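Local coordinates for protein Myo-inositol 2-dehydrogenase (Lactobacillus plantarum WCFS1, PDB 3CEA) that probably catalyses the NAD-dependent oxidation of myo-inositol at its 2-hydroxyl, at residues I182-I194 and M232-R244. Numbering follows the deposited sequence.
Sequences IFVDMNIHDIDLI and MSDGVIATLIGGR. With NAD (nicotinamide-adenine-dinucleotide), chain E.
Leu-240 reaches from its strand into the flank of helix 182-198, where its atoms meet Asn-187, Asp-190, Ile-191 and Ile-194. CB lies 3.6 Å from ND2 of Asn-187. CG stands opposite the carbonyl carbon (chi1 -41°), and from it the branches spread along the helix: CD1 touches Ile-191 CG1 at 3.7 Å, the two side chains crossing at about a right angle, while CD2 sits 3.4 Å from CD1 of Ile-194 and also touches CB of Asp-190, whose carboxylate is engaged by Arg-132. Ile-194 continues the apolar row, its CG2 meeting CE of selenomethionine Met-232. This is a helix packed on the mixed sheet of the GFO/IDH/MocA C-terminal domain, strand 237-243 and segment 182-194 running in roughly opposed directions, 140° apart; the sheet's other face meets a second subunit. Gly-242 lets its CA come within 5.3 Å of Met-186 CA, where a CB would collide with Met-186 and Asn-187. Two residues on, Arg-244 NH2 forms a salt bridge with Asp-185 OD2 (2.7 Å), a weak hydrogen bond bent to 121°, the carboxylate and guanidinium planes turned 43° apart; Ile-182 CD1 and Met-186 CG lie over one guanidinium face. An alanine in place of Arg-244 would probably leave the buried Asp-185 carboxylate without this counter-charge.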
ATOM      1  N   ILE A 182      30.618  -7.225   4.983  1.00 50.70           N
ATOM      2  CA  ILE A 182      29.219  -6.934   4.662  1.00 51.20           C
ATOM      3  C   ILE A 182      28.905  -6.888   3.156  1.00 51.64           C
ATOM      4  O   ILE A 182      27.855  -7.368   2.728  1.00 51.72           O
ATOM      5  CB  ILE A 182      28.729  -5.635   5.387  1.00 51.15           C
ATOM      6  CG1 ILE A 182      27.219  -5.421   5.198  1.00 51.60           C
ATOM      7  CG2 ILE A 182      29.532  -4.407   4.944  1.00 50.21           C
ATOM      8  CD1 ILE A 182      26.344  -6.337   6.039  1.00 50.49           C
ATOM      9  N   PHE A 183      29.816  -6.324   2.362  1.00 52.11           N
ATOM     10  CA  PHE A 183      29.617  -6.202   0.914  1.00 52.20           C
ATOM     11  C   PHE A 183      29.660  -7.561   0.221  1.00 52.75           C
ATOM     12  O   PHE A 183      28.919  -7.799  -0.733  1.00 53.07           O
ATOM     13  CB  PHE A 183      30.662  -5.269   0.285  1.00 51.72           C
ATOM     14  CG  PHE A 183      30.535  -3.832   0.707  1.00 50.83           C
ATOM     15  CD1 PHE A 183      29.570  -3.004   0.137  1.00 49.73           C
ATOM     16  CD2 PHE A 183      31.394  -3.298   1.664  1.00 49.66           C
ATOM     17  CE1 PHE A 183      29.460  -1.667   0.521  1.00 48.91           C
ATOM     18  CE2 PHE A 183      31.289  -1.963   2.054  1.00 49.07           C
ATOM     19  CZ  PHE A 183      30.320  -1.147   1.477  1.00 49.07           C
ATOM     20  N   VAL A 184      30.533  -8.441   0.704  1.00 53.17           N
ATOM     21  CA  VAL A 184      30.668  -9.785   0.148  1.00 53.94           C
ATOM     22  C   VAL A 184      29.500 -10.683   0.573  1.00 54.48           C
ATOM     23  O   VAL A 184      28.936 -11.408  -0.251  1.00 54.34           O
ATOM     24  CB  VAL A 184      32.035 -10.423   0.524  1.00 53.92           C
ATOM     25  CG1 VAL A 184      32.046 -11.927   0.260  1.00 53.81           C
ATOM     26  CG2 VAL A 184      33.162  -9.745  -0.239  1.00 54.19           C
ATOM     27  N   ASP A 185      29.134 -10.615   1.851  1.00 54.98           N
ATOM     28  CA  ASP A 185      28.087 -11.473   2.395  1.00 55.74           C
ATOM     29  C   ASP A 185      26.681 -11.035   1.973  1.00 56.00           C
ATOM     30  O   ASP A 185      25.884 -11.862   1.531  1.00 56.10           O
ATOM     31  CB  ASP A 185      28.195 -11.559   3.921  1.00 56.07           C
ATOM     32  CG  ASP A 185      27.433 -12.744   4.496  1.00 57.94           C
ATOM     33  OD1 ASP A 185      27.563 -13.867   3.955  1.00 60.18           O
ATOM     34  OD2 ASP A 185      26.710 -12.553   5.498  1.00 60.21           O
HETATM   35  N   MSE A 186      26.380  -9.744   2.106  1.00 56.04           N
HETATM   36  CA  MSE A 186      25.067  -9.228   1.730  1.00 56.14           C
HETATM   37  C   MSE A 186      24.966  -8.803   0.264  1.00 55.66           C
HETATM   38  O   MSE A 186      24.201  -9.386  -0.508  1.00 56.17           O
HETATM   39  CB  MSE A 186      24.644  -8.062   2.629  1.00 56.53           C
HETATM   40  CG  MSE A 186      23.958  -8.450   3.929  1.00 60.87           C
HETATM   41 SE   MSE A 186      22.436  -9.706   3.808  0.75 73.11          SE
HETATM   42  CE  MSE A 186      21.778  -9.407   1.967  1.00 62.46           C
ATOM     43  N   ASN A 187      25.754  -7.798  -0.110  1.00 54.75           N
ATOM     44  CA  ASN A 187      25.553  -7.060  -1.359  1.00 54.12           C
ATOM     45  C   ASN A 187      25.857  -7.799  -2.663  1.00 53.35           C
ATOM     46  O   ASN A 187      25.463  -7.344  -3.740  1.00 53.29           O
ATOM     47  CB  ASN A 187      26.324  -5.738  -1.309  1.00 54.32           C
ATOM     48  CG  ASN A 187      25.800  -4.805  -0.237  1.00 55.51           C
ATOM     49  OD1 ASN A 187      26.537  -4.398   0.664  1.00 55.63           O
ATOM     50  ND2 ASN A 187      24.514  -4.471  -0.320  1.00 56.82           N
ATOM     51  N   ILE A 188      26.542  -8.936  -2.558  1.00 52.40           N
ATOM     52  CA  ILE A 188      26.944  -9.738  -3.719  1.00 51.34           C
ATOM     53  C   ILE A 188      25.753 -10.149  -4.596  1.00 50.96           C
ATOM     54  O   ILE A 188      25.873 -10.223  -5.822  1.00 50.64           O
ATOM     55  CB  ILE A 188      27.769 -10.985  -3.283  1.00 51.25           C
ATOM     56  CG1 ILE A 188      28.556 -11.565  -4.462  1.00 50.96           C
ATOM     57  CG2 ILE A 188      26.883 -12.034  -2.607  1.00 51.10           C
ATOM     58  CD1 ILE A 188      29.586 -12.603  -4.070  1.00 51.12           C
ATOM     59  N   HIS A 189      24.612 -10.402  -3.955  1.00 50.55           N
ATOM     60  CA  HIS A 189      23.388 -10.792  -4.643  1.00 49.92           C
ATOM     61  C   HIS A 189      22.901  -9.698  -5.580  1.00 49.17           C
ATOM     62  O   HIS A 189      22.565  -9.969  -6.734  1.00 49.00           O
ATOM     63  CB  HIS A 189      22.293 -11.118  -3.633  1.00 50.43           C
ATOM     64  CG  HIS A 189      22.550 -12.360  -2.840  1.00 50.93           C
ATOM     65  ND1 HIS A 189      22.251 -13.619  -3.313  1.00 51.45           N
ATOM     66  CD2 HIS A 189      23.064 -12.535  -1.600  1.00 51.50           C
ATOM     67  CE1 HIS A 189      22.574 -14.517  -2.400  1.00 52.34           C
ATOM     68  NE2 HIS A 189      23.067 -13.885  -1.351  1.00 52.75           N
ATOM     69  N   ASP A 190      22.872  -8.467  -5.071  1.00 48.71           N
ATOM     70  CA  ASP A 190      22.447  -7.299  -5.843  1.00 48.42           C
ATOM     71  C   ASP A 190      23.422  -6.985  -6.975  1.00 47.44           C
ATOM     72  O   ASP A 190      23.006  -6.568  -8.060  1.00 46.99           O
ATOM     73  CB  ASP A 190      22.287  -6.078  -4.935  1.00 48.72           C
ATOM     74  CG  ASP A 190      21.293  -6.309  -3.805  1.00 52.24           C
ATOM     75  OD1 ASP A 190      20.168  -6.789  -4.085  1.00 54.15           O
ATOM     76  OD2 ASP A 190      21.635  -5.995  -2.637  1.00 53.22           O
ATOM     77  N   ILE A 191      24.713  -7.189  -6.714  1.00 46.64           N
ATOM     78  CA  ILE A 191      25.753  -7.025  -7.733  1.00 45.87           C
ATOM     79  C   ILE A 191      25.454  -7.908  -8.941  1.00 45.64           C
ATOM     80  O   ILE A 191      25.433  -7.426 -10.078  1.00 45.69           O
ATOM     81  CB  ILE A 191      27.170  -7.313  -7.169  1.00 45.90           C
ATOM     82  CG1 ILE A 191      27.581  -6.206  -6.194  1.00 44.79           C
ATOM     83  CG2 ILE A 191      28.194  -7.438  -8.304  1.00 45.42           C
ATOM     84  CD1 ILE A 191      28.807  -6.512  -5.362  1.00 45.43           C
ATOM     85  N   ASP A 192      25.198  -9.191  -8.680  1.00 45.30           N
ATOM     86  CA  ASP A 192      24.820 -10.146  -9.721  1.00 45.07           C
ATOM     87  C   ASP A 192      23.555  -9.700 -10.457  1.00 44.75           C
ATOM     88  O   ASP A 192      23.480  -9.789 -11.686  1.00 44.75           O
ATOM     89  CB  ASP A 192      24.618 -11.541  -9.124  1.00 45.15           C
ATOM     90  CG  ASP A 192      24.157 -12.560 -10.157  1.00 46.34           C
ATOM     91  OD1 ASP A 192      24.974 -12.940 -11.025  1.00 46.09           O
ATOM     92  OD2 ASP A 192      22.978 -12.981 -10.098  1.00 45.83           O
ATOM     93  N   LEU A 193      22.572  -9.218  -9.698  1.00 44.43           N
ATOM     94  CA  LEU A 193      21.301  -8.753 -10.256  1.00 44.14           C
ATOM     95  C   LEU A 193      21.500  -7.557 -11.175  1.00 44.04           C
ATOM     96  O   LEU A 193      20.894  -7.479 -12.242  1.00 44.36           O
ATOM     97  CB  LEU A 193      20.311  -8.401  -9.141  1.00 44.06           C
ATOM     98  CG  LEU A 193      19.748  -9.537  -8.278  1.00 43.44           C
ATOM     99  CD1 LEU A 193      19.076  -8.970  -7.037  1.00 42.40           C
ATOM    100  CD2 LEU A 193      18.786 -10.433  -9.062  1.00 41.97           C
ATOM    101  N   ILE A 194      22.364  -6.635 -10.759  1.00 43.80           N
ATOM    102  CA  ILE A 194      22.673  -5.448 -11.548  1.00 43.84           C
ATOM    103  C   ILE A 194      23.372  -5.837 -12.855  1.00 43.90           C
ATOM    104  O   ILE A 194      23.016  -5.333 -13.923  1.00 43.97           O
ATOM    105  CB  ILE A 194      23.477  -4.414 -10.710  1.00 44.07           C
ATOM    106  CG1 ILE A 194      22.544  -3.752  -9.692  1.00 44.92           C
ATOM    107  CG2 ILE A 194      24.117  -3.348 -11.590  1.00 43.42           C
ATOM    108  CD1 ILE A 194      23.236  -3.203  -8.470  1.00 46.41           C
HETATM  109  N   MSE A 232      28.728   2.278 -13.721  1.00 42.66           N
HETATM  110  CA  MSE A 232      28.704   1.165 -14.674  1.00 42.76           C
HETATM  111  C   MSE A 232      29.373   1.542 -15.996  1.00 42.86           C
HETATM  112  O   MSE A 232      29.534   2.725 -16.310  1.00 42.82           O
HETATM  113  CB  MSE A 232      27.274   0.661 -14.919  1.00 42.53           C
HETATM  114  CG  MSE A 232      26.476   0.338 -13.658  1.00 43.27           C
HETATM  115 SE   MSE A 232      27.234  -1.061 -12.546  0.75 40.48          SE
HETATM  116  CE  MSE A 232      26.934  -2.580 -13.712  1.00 42.42           C
ATOM    117  N   SER A 233      29.740   0.521 -16.768  1.00 43.20           N
ATOM    118  CA  SER A 233      30.506   0.672 -18.007  1.00 43.46           C
ATOM    119  C   SER A 233      29.795   1.444 -19.123  1.00 43.61           C
ATOM    120  O   SER A 233      30.445   1.895 -20.068  1.00 43.94           O
ATOM    121  CB  SER A 233      30.949  -0.702 -18.529  1.00 43.67           C
ATOM    122  OG  SER A 233      29.841  -1.568 -18.729  1.00 43.42           O
ATOM    123  N   ASP A 234      28.477   1.592 -19.025  1.00 43.68           N
ATOM    124  CA  ASP A 234      27.724   2.324 -20.049  1.00 43.83           C
ATOM    125  C   ASP A 234      26.800   3.406 -19.484  1.00 43.83           C
ATOM    126  O   ASP A 234      25.797   3.761 -20.112  1.00 44.11           O
ATOM    127  CB  ASP A 234      26.958   1.359 -20.964  1.00 43.61           C
ATOM    128  N   GLY A 235      27.145   3.926 -18.306  1.00 43.41           N
ATOM    129  CA  GLY A 235      26.464   5.094 -17.744  1.00 43.17           C
ATOM    130  C   GLY A 235      25.662   4.880 -16.469  1.00 43.08           C
ATOM    131  O   GLY A 235      25.538   5.795 -15.648  1.00 43.20           O
ATOM    132  N   VAL A 236      25.117   3.678 -16.304  1.00 42.30           N
ATOM    133  CA  VAL A 236      24.206   3.375 -15.200  1.00 41.53           C
ATOM    134  C   VAL A 236      24.858   3.615 -13.831  1.00 41.43           C
ATOM    135  O   VAL A 236      26.058   3.403 -13.651  1.00 41.59           O
ATOM    136  CB  VAL A 236      23.637   1.929 -15.321  1.00 41.47           C
ATOM    137  CG1 VAL A 236      22.711   1.591 -14.158  1.00 40.77           C
ATOM    138  CG2 VAL A 236      22.898   1.751 -16.648  1.00 39.89           C
ATOM    139  N   ILE A 237      24.062   4.092 -12.882  1.00 40.86           N
ATOM    140  CA  ILE A 237      24.535   4.320 -11.523  1.00 40.33           C
ATOM    141  C   ILE A 237      23.779   3.383 -10.587  1.00 40.56           C
ATOM    142  O   ILE A 237      22.607   3.096 -10.809  1.00 40.88           O
ATOM    143  CB  ILE A 237      24.354   5.800 -11.099  1.00 40.34           C
ATOM    144  CG1 ILE A 237      24.989   6.735 -12.143  1.00 37.98           C
ATOM    145  CG2 ILE A 237      24.974   6.049  -9.722  1.00 39.23           C
ATOM    146  CD1 ILE A 237      24.404   8.130 -12.175  1.00 35.31           C
ATOM    147  N   ALA A 238      24.454   2.882  -9.558  1.00 40.59           N
ATOM    148  CA  ALA A 238      23.828   1.942  -8.638  1.00 40.97           C
ATOM    149  C   ALA A 238      24.251   2.162  -7.194  1.00 41.58           C
ATOM    150  O   ALA A 238      25.385   2.560  -6.920  1.00 41.66           O
ATOM    151  CB  ALA A 238      24.108   0.502  -9.065  1.00 40.81           C
ATOM    152  N   THR A 239      23.316   1.912  -6.283  1.00 42.01           N
ATOM    153  CA  THR A 239      23.582   1.935  -4.852  1.00 42.36           C
ATOM    154  C   THR A 239      23.293   0.551  -4.288  1.00 42.48           C
ATOM    155  O   THR A 239      22.292  -0.071  -4.650  1.00 42.13           O
ATOM    156  CB  THR A 239      22.702   2.977  -4.127  1.00 42.31           C
ATOM    157  OG1 THR A 239      22.926   4.270  -4.697  1.00 44.32           O
ATOM    158  CG2 THR A 239      23.016   3.029  -2.633  1.00 43.16           C
ATOM    159  N   LEU A 240      24.179   0.076  -3.416  1.00 43.02           N
ATOM    160  CA  LEU A 240      23.969  -1.177  -2.691  1.00 43.48           C
ATOM    161  C   LEU A 240      24.022  -0.914  -1.197  1.00 43.58           C
ATOM    162  O   LEU A 240      24.931  -0.236  -0.710  1.00 43.45           O
ATOM    163  CB  LEU A 240      25.042  -2.211  -3.035  1.00 43.52           C
ATOM    164  CG  LEU A 240      25.547  -2.399  -4.463  1.00 45.41           C
ATOM    165  CD1 LEU A 240      26.906  -3.076  -4.409  1.00 46.43           C
ATOM    166  CD2 LEU A 240      24.571  -3.203  -5.304  1.00 44.66           C
ATOM    167  N   ILE A 241      23.049  -1.459  -0.474  1.00 43.65           N
ATOM    168  CA  ILE A 241      23.039  -1.367   0.978  1.00 43.99           C
ATOM    169  C   ILE A 241      22.906  -2.743   1.625  1.00 44.44           C
ATOM    170  O   ILE A 241      21.943  -3.474   1.382  1.00 44.76           O
ATOM    171  CB  ILE A 241      21.941  -0.408   1.490  1.00 44.06           C
ATOM    172  CG1 ILE A 241      22.182   1.000   0.937  1.00 43.36           C
ATOM    173  CG2 ILE A 241      21.892  -0.411   3.021  1.00 42.90           C
ATOM    174  CD1 ILE A 241      21.350   2.064   1.576  1.00 43.81           C
ATOM    175  N   GLY A 242      23.904  -3.092   2.429  1.00 44.70           N
ATOM    176  CA  GLY A 242      23.876  -4.304   3.227  1.00 44.82           C
ATOM    177  C   GLY A 242      23.793  -3.920   4.687  1.00 45.05           C
ATOM    178  O   GLY A 242      24.565  -3.085   5.158  1.00 45.05           O
ATOM    179  N   GLY A 243      22.849  -4.525   5.400  1.00 45.42           N
ATOM    180  CA  GLY A 243      22.637  -4.231   6.811  1.00 45.50           C
ATOM    181  C   GLY A 243      22.234  -5.456   7.602  1.00 45.63           C
ATOM    182  O   GLY A 243      21.909  -6.499   7.024  1.00 45.83           O
ATOM    183  N   ARG A 244      22.257  -5.321   8.929  1.00 45.05           N
ATOM    184  CA  ARG A 244      21.985  -6.431   9.839  1.00 44.85           C
ATOM    185  C   ARG A 244      21.159  -6.010  11.063  1.00 44.34           C
ATOM    186  O   ARG A 244      21.092  -6.748  12.048  1.00 44.44           O
ATOM    187  CB  ARG A 244      23.302  -7.066  10.312  1.00 45.27           C
ATOM    188  CG  ARG A 244      24.335  -7.285   9.217  1.00 46.40           C
ATOM    189  CD  ARG A 244      25.161  -8.515   9.489  1.00 49.78           C
ATOM    190  NE  ARG A 244      25.956  -8.908   8.328  1.00 53.42           N
ATOM    191  CZ  ARG A 244      25.538  -9.720   7.356  1.00 55.31           C
ATOM    192  NH1 ARG A 244      24.316 -10.242   7.384  1.00 56.19           N
ATOM    193  NH2 ARG A 244      26.351 -10.012   6.349  1.00 55.92           N
TER
HETATM  194  PA  NAD E 400      26.173 -21.709   9.287  1.00 47.24           P
HETATM  195  O1A NAD E 400      24.824 -21.457   9.842  1.00 46.59           O
HETATM  196  O2A NAD E 400      27.240 -21.253  10.205  1.00 47.10           O
HETATM  197  O5B NAD E 400      26.316 -23.274   8.940  1.00 50.10           O
HETATM  198  C5B NAD E 400      27.570 -23.830   8.600  1.00 53.34           C
HETATM  199  C4B NAD E 400      27.494 -25.354   8.667  1.00 54.76           C
HETATM  200  O4B NAD E 400      28.629 -25.938   8.051  1.00 55.87           O
HETATM  201  C3B NAD E 400      27.452 -25.865  10.098  1.00 55.00           C
HETATM  202  O3B NAD E 400      26.427 -26.823  10.179  1.00 54.65           O
HETATM  203  C2B NAD E 400      28.805 -26.513  10.322  1.00 56.34           C
HETATM  204  O2B NAD E 400      28.726 -27.658  11.142  1.00 57.36           O
HETATM  205  C1B NAD E 400      29.253 -26.871   8.914  1.00 55.99           C
HETATM  206  N9A NAD E 400      30.720 -26.809   8.776  1.00 56.19           N
HETATM  207  C8A NAD E 400      31.539 -25.756   9.104  1.00 56.40           C
HETATM  208  N7A NAD E 400      32.818 -26.093   8.821  1.00 56.27           N
HETATM  209  C5A NAD E 400      32.828 -27.349   8.321  1.00 56.29           C
HETATM  210  C6A NAD E 400      33.860 -28.170   7.879  1.00 55.56           C
HETATM  211  N6A NAD E 400      35.067 -27.653   7.678  1.00 55.25           N
HETATM  212  N1A NAD E 400      33.564 -29.438   7.409  1.00 56.21           N
HETATM  213  C2A NAD E 400      32.252 -29.885   7.379  1.00 55.83           C
HETATM  214  N3A NAD E 400      31.231 -29.063   7.821  1.00 55.08           N
HETATM  215  C4A NAD E 400      31.514 -27.815   8.285  1.00 56.11           C
HETATM  216  O3  NAD E 400      26.337 -20.978   7.860  1.00 49.83           O
HETATM  217  PN  NAD E 400      25.089 -20.768   6.861  1.00 48.70           P
HETATM  218  O1N NAD E 400      24.254 -21.993   6.856  1.00 46.84           O
HETATM  219  O2N NAD E 400      24.497 -19.453   7.177  1.00 49.70           O
HETATM  220  O5D NAD E 400      25.768 -20.607   5.414  1.00 49.86           O
HETATM  221  C5D NAD E 400      26.743 -21.489   4.910  1.00 48.86           C
HETATM  222  C4D NAD E 400      27.129 -21.010   3.514  1.00 48.59           C
HETATM  223  O4D NAD E 400      25.970 -20.636   2.789  1.00 48.80           O
HETATM  224  C3D NAD E 400      28.049 -19.799   3.563  1.00 48.69           C
HETATM  225  O3D NAD E 400      29.155 -20.029   2.722  1.00 48.31           O
HETATM  226  C2D NAD E 400      27.205 -18.652   3.042  1.00 48.39           C
HETATM  227  O2D NAD E 400      27.948 -17.774   2.231  1.00 48.85           O
HETATM  228  C1D NAD E 400      26.100 -19.334   2.248  1.00 48.25           C
HETATM  229  N1N NAD E 400      24.826 -18.591   2.330  1.00 48.25           N
HETATM  230  C2N NAD E 400      24.168 -18.277   1.168  1.00 48.31           C
HETATM  231  C3N NAD E 400      22.961 -17.572   1.205  1.00 48.30           C
HETATM  232  C7N NAD E 400      22.144 -17.373  -0.040  1.00 49.04           C
HETATM  233  O7N NAD E 400      21.205 -16.323  -0.062  1.00 47.83           O
HETATM  234  N7N NAD E 400      22.317 -18.181  -1.090  1.00 48.79           N
HETATM  235  C4N NAD E 400      22.430 -17.188   2.435  1.00 47.76           C
HETATM  236  C5N NAD E 400      23.105 -17.510   3.610  1.00 47.89           C
HETATM  237  C6N NAD E 400      24.306 -18.215   3.544  1.00 47.25           C